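Long-range contacts in cytochrome P450 268A2 Cyp268A2 (Mycobacterium marinum, PDB 6BLD), which belongs to the cytochrome P450 family of haem proteins and binds (3E,5E)-6,10-dimethylundeca-3,5,9-trien-2-one in a pocket of the same chain as its haem: residues Pro47-Ile53 and Phe88-Pro92; Glu94-Ser99 and Gln209-His213. One frame throughout, in Å; residues are numbered along the deposited sequence.

Interaction 1: residues Pro47-Ile53 and Phe88-Pro92; sequences PVEDALI and FENVP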
ATOM      1  N   PRO A  47      20.698  -3.287   8.553  1.00 18.81           N
ATOM      2  CA  PRO A  47      19.268  -3.619   8.610  1.00 17.98           C
ATOM      3  C   PRO A  47      18.497  -2.662   9.508  1.00 17.54           C
ATOM      4  O   PRO A  47      19.061  -1.902  10.297  1.00 17.81           O
ATOM      5  CB  PRO A  47      19.253  -5.047   9.171  1.00 17.94           C
ATOM      6  CG  PRO A  47      20.628  -5.579   8.918  1.00 18.59           C
ATOM      7  CD  PRO A  47      21.539  -4.398   9.032  1.00 18.99           C
ATOM      8  N   VAL A  48      17.168  -2.714   9.371  1.00 17.44           N
ATOM      9  CA  VAL A  48      16.293  -1.863  10.173  1.00 18.49           C
ATOM     10  C   VAL A  48      16.530  -2.135  11.651  1.00 20.09           C
ATOM     11  O   VAL A  48      16.486  -3.286  12.105  1.00 19.96           O
ATOM     12  CB  VAL A  48      14.824  -2.098   9.790  1.00 18.74           C
ATOM     13  CG1 VAL A  48      13.896  -1.396  10.769  1.00 18.95           C
ATOM     14  CG2 VAL A  48      14.564  -1.625   8.370  1.00 18.50           C
ATOM     15  N   GLU A  49      16.788  -1.072  12.409  1.00 21.47           N
ATOM     16  CA  GLU A  49      17.097  -1.198  13.825  1.00 23.19           C
ATOM     17  C   GLU A  49      15.836  -1.473  14.635  1.00 23.13           C
ATOM     18  O   GLU A  49      14.731  -1.062  14.266  1.00 21.74           O
ATOM     19  CB  GLU A  49      17.775   0.071  14.339  1.00 24.65           C
ATOM     20  CG  GLU A  49      19.056   0.430  13.602  1.00 25.95           C
ATOM     21  CD  GLU A  49      19.670   1.726  14.094  1.00 27.89           C
ATOM     22  OE1 GLU A  49      19.038   2.411  14.926  1.00 28.48           O
ATOM     23  OE2 GLU A  49      20.787   2.059  13.647  1.00 28.98           O
ATOM     24  N   ASP A  50      16.018  -2.177  15.755  1.00 24.13           N
ATOM     25  CA  ASP A  50      14.924  -2.510  16.669  1.00 24.88           C
ATOM     26  C   ASP A  50      13.784  -3.205  15.930  1.00 23.45           C
ATOM     27  O   ASP A  50      12.603  -2.941  16.169  1.00 23.25           O
ATOM     28  CB  ASP A  50      14.423  -1.263  17.401  1.00 26.64           C
ATOM     29  CG  ASP A  50      15.503  -0.606  18.240  1.00 29.08           C
ATOM     30  OD1 ASP A  50      16.298  -1.340  18.866  1.00 30.10           O
ATOM     31  OD2 ASP A  50      15.558   0.642  18.275  1.00 30.03           O
ATOM     32  N   ALA A  51      14.146  -4.104  15.018  1.00 23.03           N
ATOM     33  CA  ALA A  51      13.162  -4.771  14.182  1.00 22.87           C
ATOM     34  C   ALA A  51      12.325  -5.747  15.009  1.00 23.18           C
ATOM     35  O   ALA A  51      12.658  -6.091  16.146  1.00 23.77           O
ATOM     36  CB  ALA A  51      13.851  -5.502  13.030  1.00 22.74           C
ATOM     37  N   LEU A  52      11.213  -6.191  14.414  1.00 22.95           N
ATOM     38  CA  LEU A  52      10.367  -7.182  15.073  1.00 23.53           C
ATOM     39  C   LEU A  52      11.139  -8.460  15.371  1.00 26.12           C
ATOM     40  O   LEU A  52      10.851  -9.144  16.360  1.00 26.69           O
ATOM     41  CB  LEU A  52       9.144  -7.490  14.210  1.00 21.53           C
ATOM     42  CG  LEU A  52       8.132  -6.356  14.036  1.00 20.20           C
ATOM     43  CD1 LEU A  52       7.143  -6.684  12.926  1.00 19.04           C
ATOM     44  CD2 LEU A  52       7.406  -6.080  15.344  1.00 20.27           C
ATOM     45  N   ILE A  53      12.117  -8.794  14.534  1.00 28.29           N
ATOM     46  CA  ILE A  53      13.022  -9.911  14.777  1.00 31.53           C
ATOM     47  C   ILE A  53      14.414  -9.496  14.320  1.00 34.65           C
ATOM     48  O   ILE A  53      14.582  -8.982  13.209  1.00 34.18           O
ATOM     49  CB  ILE A  53      12.565 -11.198  14.060  1.00 31.07           C
ATOM     50  CG1 ILE A  53      13.622 -12.295  14.196  1.00 31.49           C
ATOM     51  CG2 ILE A  53      12.253 -10.927  12.596  1.00 30.00           C
ATOM     52  CD1 ILE A  53      13.721 -12.871  15.588  1.00 32.29           C
ATOM     53  N   PHE A  88      10.539  -4.531   4.033  1.00 13.69           N
ATOM     54  CA  PHE A  88      11.773  -3.836   4.392  1.00 14.57           C
ATOM     55  C   PHE A  88      12.305  -4.329   5.733  1.00 15.22           C
ATOM     56  O   PHE A  88      13.454  -4.777   5.839  1.00 15.55           O
ATOM     57  CB  PHE A  88      11.508  -2.326   4.423  1.00 14.94           C
ATOM     58  CG  PHE A  88      12.717  -1.484   4.739  1.00 15.83           C
ATOM     59  CD1 PHE A  88      13.999  -1.931   4.457  1.00 16.36           C
ATOM     60  CD2 PHE A  88      12.563  -0.227   5.305  1.00 16.15           C
ATOM     61  CE1 PHE A  88      15.100  -1.147   4.748  1.00 16.74           C
ATOM     62  CE2 PHE A  88      13.660   0.562   5.594  1.00 16.58           C
ATOM     63  CZ  PHE A  88      14.931   0.101   5.315  1.00 16.89           C
ATOM     64  N   GLU A  89      11.480  -4.250   6.770  1.00 15.22           N
ATOM     65  CA  GLU A  89      11.871  -4.698   8.097  1.00 15.63           C
ATOM     66  C   GLU A  89      11.803  -6.218   8.193  1.00 15.69           C
ATOM     67  O   GLU A  89      10.966  -6.866   7.558  1.00 15.09           O
ATOM     68  CB  GLU A  89      10.965  -4.062   9.153  1.00 15.63           C
ATOM     69  CG  GLU A  89      11.390  -4.317  10.585  1.00 16.28           C
ATOM     70  CD  GLU A  89      10.482  -3.629  11.581  1.00 16.95           C
ATOM     71  OE1 GLU A  89       9.939  -2.555  11.245  1.00 17.02           O
ATOM     72  OE2 GLU A  89      10.308  -4.163  12.696  1.00 17.52           O
ATOM     73  N   ASN A  90      12.705  -6.784   8.993  1.00 16.42           N
ATOM     74  CA  ASN A  90      12.696  -8.219   9.248  1.00 16.76           C
ATOM     75  C   ASN A  90      11.495  -8.579  10.117  1.00 16.64           C
ATOM     76  O   ASN A  90      11.341  -8.053  11.226  1.00 16.78           O
ATOM     77  CB  ASN A  90      13.999  -8.644   9.921  1.00 18.26           C
ATOM     78  CG  ASN A  90      15.153  -8.750   8.942  1.00 19.48           C
ATOM     79  OD1 ASN A  90      14.966  -9.118   7.782  1.00 20.05           O
ATOM     80  ND2 ASN A  90      16.355  -8.425   9.405  1.00 20.01           N
ATOM     81  N   VAL A  91      10.653  -9.477   9.616  1.00 16.36           N
ATOM     82  CA  VAL A  91       9.414  -9.873  10.282  1.00 16.28           C
ATOM     83  C   VAL A  91       9.458 -11.379  10.519  1.00 16.01           C
ATOM     84  O   VAL A  91       9.941 -12.119   9.649  1.00 15.97           O
ATOM     85  CB  VAL A  91       8.189  -9.465   9.445  1.00 16.39           C
ATOM     86  CG1 VAL A  91       6.895  -9.962  10.074  1.00 16.76           C
ATOM     87  CG2 VAL A  91       8.154  -7.952   9.259  1.00 16.38           C
ATOM     88  N   PRO A  92       9.001 -11.873  11.673  1.00 16.19           N
ATOM     89  CA  PRO A  92       8.999 -13.323  11.913  1.00 16.50           C
ATOM     90  C   PRO A  92       8.304 -14.092  10.795  1.00 15.59           C
ATOM     91  O   PRO A  92       7.285 -13.657  10.254  1.00 16.00           O
ATOM     92  CB  PRO A  92       8.248 -13.455  13.242  1.00 16.98           C
ATOM     93  CG  PRO A  92       8.536 -12.178  13.950  1.00 16.99           C
ATOM     94  CD  PRO A  92       8.623 -11.114  12.880  1.00 16.62           C
TER
HETATM   95  O   HOH W   1      15.205  -5.516   9.894  1.00 17.78           O
HETATM   96  O   HOH W   2      16.127  -4.655   7.245  1.00 18.97           O
HETATM   97  O   HOH W   3      16.975  -7.881  11.742  1.00 36.01           O
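The carboxylate of Glu89 is gripped at both oxygens. Glu89 OE2 accepts the backbone N-H of Leu52 at 2.8 Å from Leu52 N, on the lone pair turned away from OE1, and the bond is bent (139° at the hydrogen). Outside the two segments, OE1 takes hydrogen bonds from Trp190 NE1 and Asn407 ND2, while Arg19 makes a long, weak ion pair with OE2; these donors probably favour the carboxylate form. The group gets there on an outstretched chain, with CG opposite the main-chain nitrogen (chi1 -173°). That chain runs alongside the 47-53 loop, where Glu89 CG packs 3.7 Å from Ala51 CB and the Glu89 side chain crosses that of Val48 at about a right angle. Here the loop that follows strand 42-45 and leads to strand 61-64 of the P450 beta sheet meets the chain leaving strand 80-81 for helix 93-97, probably the B' region of the fold, and Pro92 occupies the N-cap position of that helix. At one end, Val48 CG2 sits over the face of the Phe88 ring in a CH-pi contact, 3.5 Å from the centroid and 12° off the normal; Phe61 and Phe335 make edge-to-face contacts with the same ring. Towards the other end, Ile53 CG2 lies 3.6 Å from Pro92 CD, and Leu52 CD1 is 4.0 Å from Val91 CG2, those two side chains running side by side in the same direction. Ile53 N adds a weak bond to Asn90 O, whereas the Asn90 amide nitrogen is bonded to Asp58 OD2. Water fills in between the backbones: one molecule accepts from Val48 N and donates to Phe88 O, and another accepts from Asn90 N at 2.9 Å and donates weakly to Val48 O.

Interaction 2: residues Glu94-Ser99 and Gln209-His213; sequences ELLEAS and QMYLH. With DXJ ((3E,5E)-6,10-dimethylundeca-3,5,9-trien-2-one), chain C.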
ATOM      1  N   GLU A  94       6.530 -16.821  10.635  1.00 15.33           N
ATOM      2  CA  GLU A  94       5.145 -17.247  10.821  1.00 16.46           C
ATOM      3  C   GLU A  94       4.172 -16.130  10.464  1.00 16.25           C
ATOM      4  O   GLU A  94       3.135 -16.377   9.835  1.00 15.28           O
ATOM      5  CB  GLU A  94       4.922 -17.715  12.260  1.00 17.06           C
ATOM      6  CG  GLU A  94       3.456 -17.936  12.618  1.00 18.04           C
ATOM      7  CD  GLU A  94       3.244 -19.134  13.526  1.00 20.18           C
ATOM      8  OE1 GLU A  94       4.224 -19.856  13.801  1.00 21.26           O
ATOM      9  OE2 GLU A  94       2.095 -19.355  13.965  1.00 21.03           O
ATOM     10  N   LEU A  95       4.492 -14.892  10.849  1.00 14.89           N
ATOM     11  CA  LEU A  95       3.645 -13.762  10.484  1.00 15.76           C
ATOM     12  C   LEU A  95       3.682 -13.505   8.981  1.00 14.89           C
ATOM     13  O   LEU A  95       2.667 -13.128   8.383  1.00 14.60           O
ATOM     14  CB  LEU A  95       4.076 -12.514  11.254  1.00 15.73           C
ATOM     15  CG  LEU A  95       3.893 -12.581  12.770  1.00 16.90           C
ATOM     16  CD1 LEU A  95       4.595 -11.420  13.461  1.00 17.19           C
ATOM     17  CD2 LEU A  95       2.415 -12.611  13.125  1.00 17.33           C
ATOM     18  N   LEU A  96       4.844 -13.706   8.355  1.00 14.22           N
ATOM     19  CA  LEU A  96       4.945 -13.534   6.910  1.00 13.81           C
ATOM     20  C   LEU A  96       4.177 -14.625   6.173  1.00 14.07           C
ATOM     21  O   LEU A  96       3.409 -14.341   5.247  1.00 14.29           O
ATOM     22  CB  LEU A  96       6.413 -13.529   6.483  1.00 14.44           C
ATOM     23  CG  LEU A  96       7.242 -12.311   6.894  1.00 14.99           C
ATOM     24  CD1 LEU A  96       8.695 -12.491   6.478  1.00 15.26           C
ATOM     25  CD2 LEU A  96       6.662 -11.035   6.301  1.00 14.49           C
ATOM     26  N   GLU A  97       4.365 -15.884   6.578  1.00 14.46           N
ATOM     27  CA  GLU A  97       3.711 -16.995   5.895  1.00 14.86           C
ATOM     28  C   GLU A  97       2.191 -16.910   5.970  1.00 15.22           C
ATOM     29  O   GLU A  97       1.507 -17.488   5.118  1.00 15.85           O
ATOM     30  CB  GLU A  97       4.191 -18.325   6.480  1.00 15.43           C
ATOM     31  CG  GLU A  97       5.647 -18.655   6.170  1.00 15.67           C
ATOM     32  CD  GLU A  97       6.357 -19.330   7.331  1.00 16.85           C
ATOM     33  OE1 GLU A  97       5.670 -19.796   8.264  1.00 17.53           O
ATOM     34  OE2 GLU A  97       7.605 -19.395   7.310  1.00 17.25           O
ATOM     35  N   ALA A  98       1.647 -16.199   6.955  1.00 14.95           N
ATOM     36  CA  ALA A  98       0.207 -16.089   7.136  1.00 16.18           C
ATOM     37  C   ALA A  98      -0.379 -14.826   6.517  1.00 15.64           C
ATOM     38  O   ALA A  98      -1.571 -14.556   6.702  1.00 16.17           O
ATOM     39  CB  ALA A  98      -0.140 -16.146   8.627  1.00 16.21           C
ATOM     40  N   SER A  99       0.421 -14.053   5.773  1.00 14.36           N
ATOM     41  CA  SER A  99      -0.043 -12.764   5.265  1.00 15.05           C
ATOM     42  C   SER A  99       0.430 -12.415   3.858  1.00 14.80           C
ATOM     43  O   SER A  99      -0.265 -11.655   3.177  1.00 14.26           O
ATOM     44  CB  SER A  99       0.391 -11.639   6.216  1.00 15.23           C
ATOM     45  OG  SER A  99       1.803 -11.549   6.281  1.00 15.06           O
ATOM     46  N   GLN A 209      -3.976 -11.015  12.816  1.00 16.32           N
ATOM     47  CA  GLN A 209      -3.844 -12.049  11.796  1.00 16.18           C
ATOM     48  C   GLN A 209      -4.751 -13.233  12.103  1.00 17.24           C
ATOM     49  O   GLN A 209      -5.369 -13.804  11.196  1.00 17.04           O
ATOM     50  CB  GLN A 209      -2.390 -12.505  11.695  1.00 18.77           C
ATOM     51  CG  GLN A 209      -1.536 -11.659  10.778  1.00 18.18           C
ATOM     52  CD  GLN A 209      -0.206 -12.312  10.469  1.00 17.97           C
ATOM     53  OE1 GLN A 209       0.041 -13.453  10.861  1.00 15.18           O
ATOM     54  NE2 GLN A 209       0.659 -11.594   9.762  1.00 14.34           N
ATOM     55  N   MET A 210      -4.845 -13.612  13.379  1.00 17.45           N
ATOM     56  CA  MET A 210      -5.689 -14.740  13.759  1.00 18.24           C
ATOM     57  C   MET A 210      -7.149 -14.475  13.419  1.00 18.67           C
ATOM     58  O   MET A 210      -7.844 -15.361  12.908  1.00 19.11           O
ATOM     59  CB  MET A 210      -5.528 -15.032  15.250  1.00 18.82           C
ATOM     60  CG  MET A 210      -6.245 -16.280  15.721  1.00 24.54           C
ATOM     61  SD  MET A 210      -6.064 -16.531  17.494  1.00 25.19           S
ATOM     62  CE  MET A 210      -7.580 -15.791  18.095  1.00 26.57           C
ATOM     63  N   TYR A 211      -7.632 -13.259  13.688  1.00 18.62           N
ATOM     64  CA  TYR A 211      -9.022 -12.939  13.379  1.00 19.10           C
ATOM     65  C   TYR A 211      -9.282 -12.999  11.879  1.00 18.77           C
ATOM     66  O   TYR A 211     -10.298 -13.551  11.440  1.00 21.36           O
ATOM     67  CB  TYR A 211      -9.390 -11.561  13.926  1.00 19.18           C
ATOM     68  CG  TYR A 211     -10.710 -11.052  13.391  1.00 19.53           C
ATOM     69  CD1 TYR A 211     -11.911 -11.569  13.855  1.00 20.54           C
ATOM     70  CD2 TYR A 211     -10.753 -10.074  12.405  1.00 19.01           C
ATOM     71  CE1 TYR A 211     -13.121 -11.119  13.364  1.00 20.95           C
ATOM     72  CE2 TYR A 211     -11.961  -9.617  11.906  1.00 22.42           C
ATOM     73  CZ  TYR A 211     -13.140 -10.144  12.391  1.00 20.42           C
ATOM     74  OH  TYR A 211     -14.344  -9.697  11.903  1.00 28.23           O
ATOM     75  N   LEU A 212      -8.377 -12.432  11.076  1.00 17.94           N
ATOM     76  CA  LEU A 212      -8.547 -12.473   9.627  1.00 20.85           C
ATOM     77  C   LEU A 212      -8.549 -13.903   9.103  1.00 21.19           C
ATOM     78  O   LEU A 212      -9.273 -14.214   8.149  1.00 18.27           O
ATOM     79  CB  LEU A 212      -7.450 -11.653   8.947  1.00 16.79           C
ATOM     80  CG  LEU A 212      -7.527 -10.140   9.167  1.00 16.53           C
ATOM     81  CD1 LEU A 212      -6.300  -9.445   8.599  1.00 16.23           C
ATOM     82  CD2 LEU A 212      -8.800  -9.575   8.555  1.00 17.27           C
ATOM     83  N   HIS A 213      -7.758 -14.788   9.715  1.00 18.02           N
ATOM     84  CA  HIS A 213      -7.792 -16.194   9.325  1.00 18.46           C
ATOM     85  C   HIS A 213      -9.084 -16.868   9.770  1.00 19.46           C
ATOM     86  O   HIS A 213      -9.526 -17.834   9.138  1.00 19.97           O
ATOM     87  CB  HIS A 213      -6.578 -16.930   9.896  1.00 18.30           C
ATOM     88  CG  HIS A 213      -5.316 -16.693   9.126  1.00 17.52           C
ATOM     89  ND1 HIS A 213      -4.495 -17.718   8.707  1.00 17.53           N
ATOM     90  CD2 HIS A 213      -4.739 -15.548   8.693  1.00 16.79           C
ATOM     91  CE1 HIS A 213      -3.465 -17.213   8.050  1.00 16.84           C
ATOM     92  NE2 HIS A 213      -3.588 -15.899   8.028  1.00 16.38           N
TER
HETATM   93  C10 DXJ C 502       1.410  -7.799   6.147  1.00 13.73           C
HETATM   94  C13 DXJ C 502       2.702  -7.949   9.749  1.00 14.75           C
HETATM   95  C01 DXJ C 502       0.665  -3.598  -1.280  1.00 13.92           C
HETATM   96  C02 DXJ C 502       0.484  -3.997   0.181  1.00 13.73           C
HETATM   97  C03 DXJ C 502       0.516  -5.271   0.518  1.00 13.46           C
HETATM   98  C04 DXJ C 502       0.270  -2.920   1.244  1.00 14.43           C
HETATM   99  C05 DXJ C 502       0.340  -5.698   1.974  1.00 13.21           C
HETATM  100  C06 DXJ C 502       1.400  -6.706   2.414  1.00 13.17           C
HETATM  101  C07 DXJ C 502       1.058  -7.397   3.733  1.00 13.74           C
HETATM  102  C08 DXJ C 502       1.741  -7.112   4.824  1.00 13.44           C
HETATM  103  C09 DXJ C 502      -0.070  -8.423   3.782  1.00 13.91           C
HETATM  104  C11 DXJ C 502       2.248  -7.694   7.159  1.00 13.75           C
HETATM  105  C12 DXJ C 502       1.944  -8.372   8.493  1.00 14.62           C
HETATM  106  O14 DXJ C 502       1.123  -9.224   8.553  1.00 15.04           O
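Gln209 sends CG opposite its own carbonyl carbon (chi1 -86°) and then runs extended (chi2 -167°), which carries its amide to Leu95 near the C-terminal end of helix 93-97; His213, one helical turn on, leaves the backbone in a similar way (chi1 -78°) and reaches Ala98. Gln209 NE2 donates to Leu95 O at 2.9 Å, approaching tilted from the carbonyl plane. The same nitrogen also donates to the ligand ketone, 2.7 Å from DXJ O14. These two acceptors set the turn of the amide and leave Gln209 OE1 against Leu95 CD2 (3.4 Å) and Ala98 CB. Leu95 O accepts a second bond, from Ser99 OG at 2.8 Å. The His213 bond is straighter: NE2 meets Ala98 O at 2.8 Å, with the oxygen in the ring plane and the donor in the carbonyl plane on a lone pair. Val255 of helix 247-278 touches both Ser99 and His213. Helix 93-97 (probably B') is thus tied through the carbonyls of Leu95 and of Ala98, just past its end, to helix 201-225 (probably G), beside helix 247-278 (probably I), a meeting that lines the distal ligand pocket of the cytochrome P450 fold.

The two contacts follow each other along the chain and meet where Val91 O packs against Leu96 CD1. Interaction 1 holds the approach to helix 93-97 and interaction 2 its C-terminal end; helix 201-225 serves both, since Leu52 and Pro92 of the first also touch it. Each is partly buried, but interaction 1 is the larger, 484 against 225 Å², joining two loops by apolar packing, water bridges and a buried carboxylate. Interaction 2 joins two helices, chiefly through side-chain N-H donors to backbone carbonyls, and it is the one that bonds to DXJ directly; the side chain of Val91 in interaction 1 lies about 5 Å from that ligand.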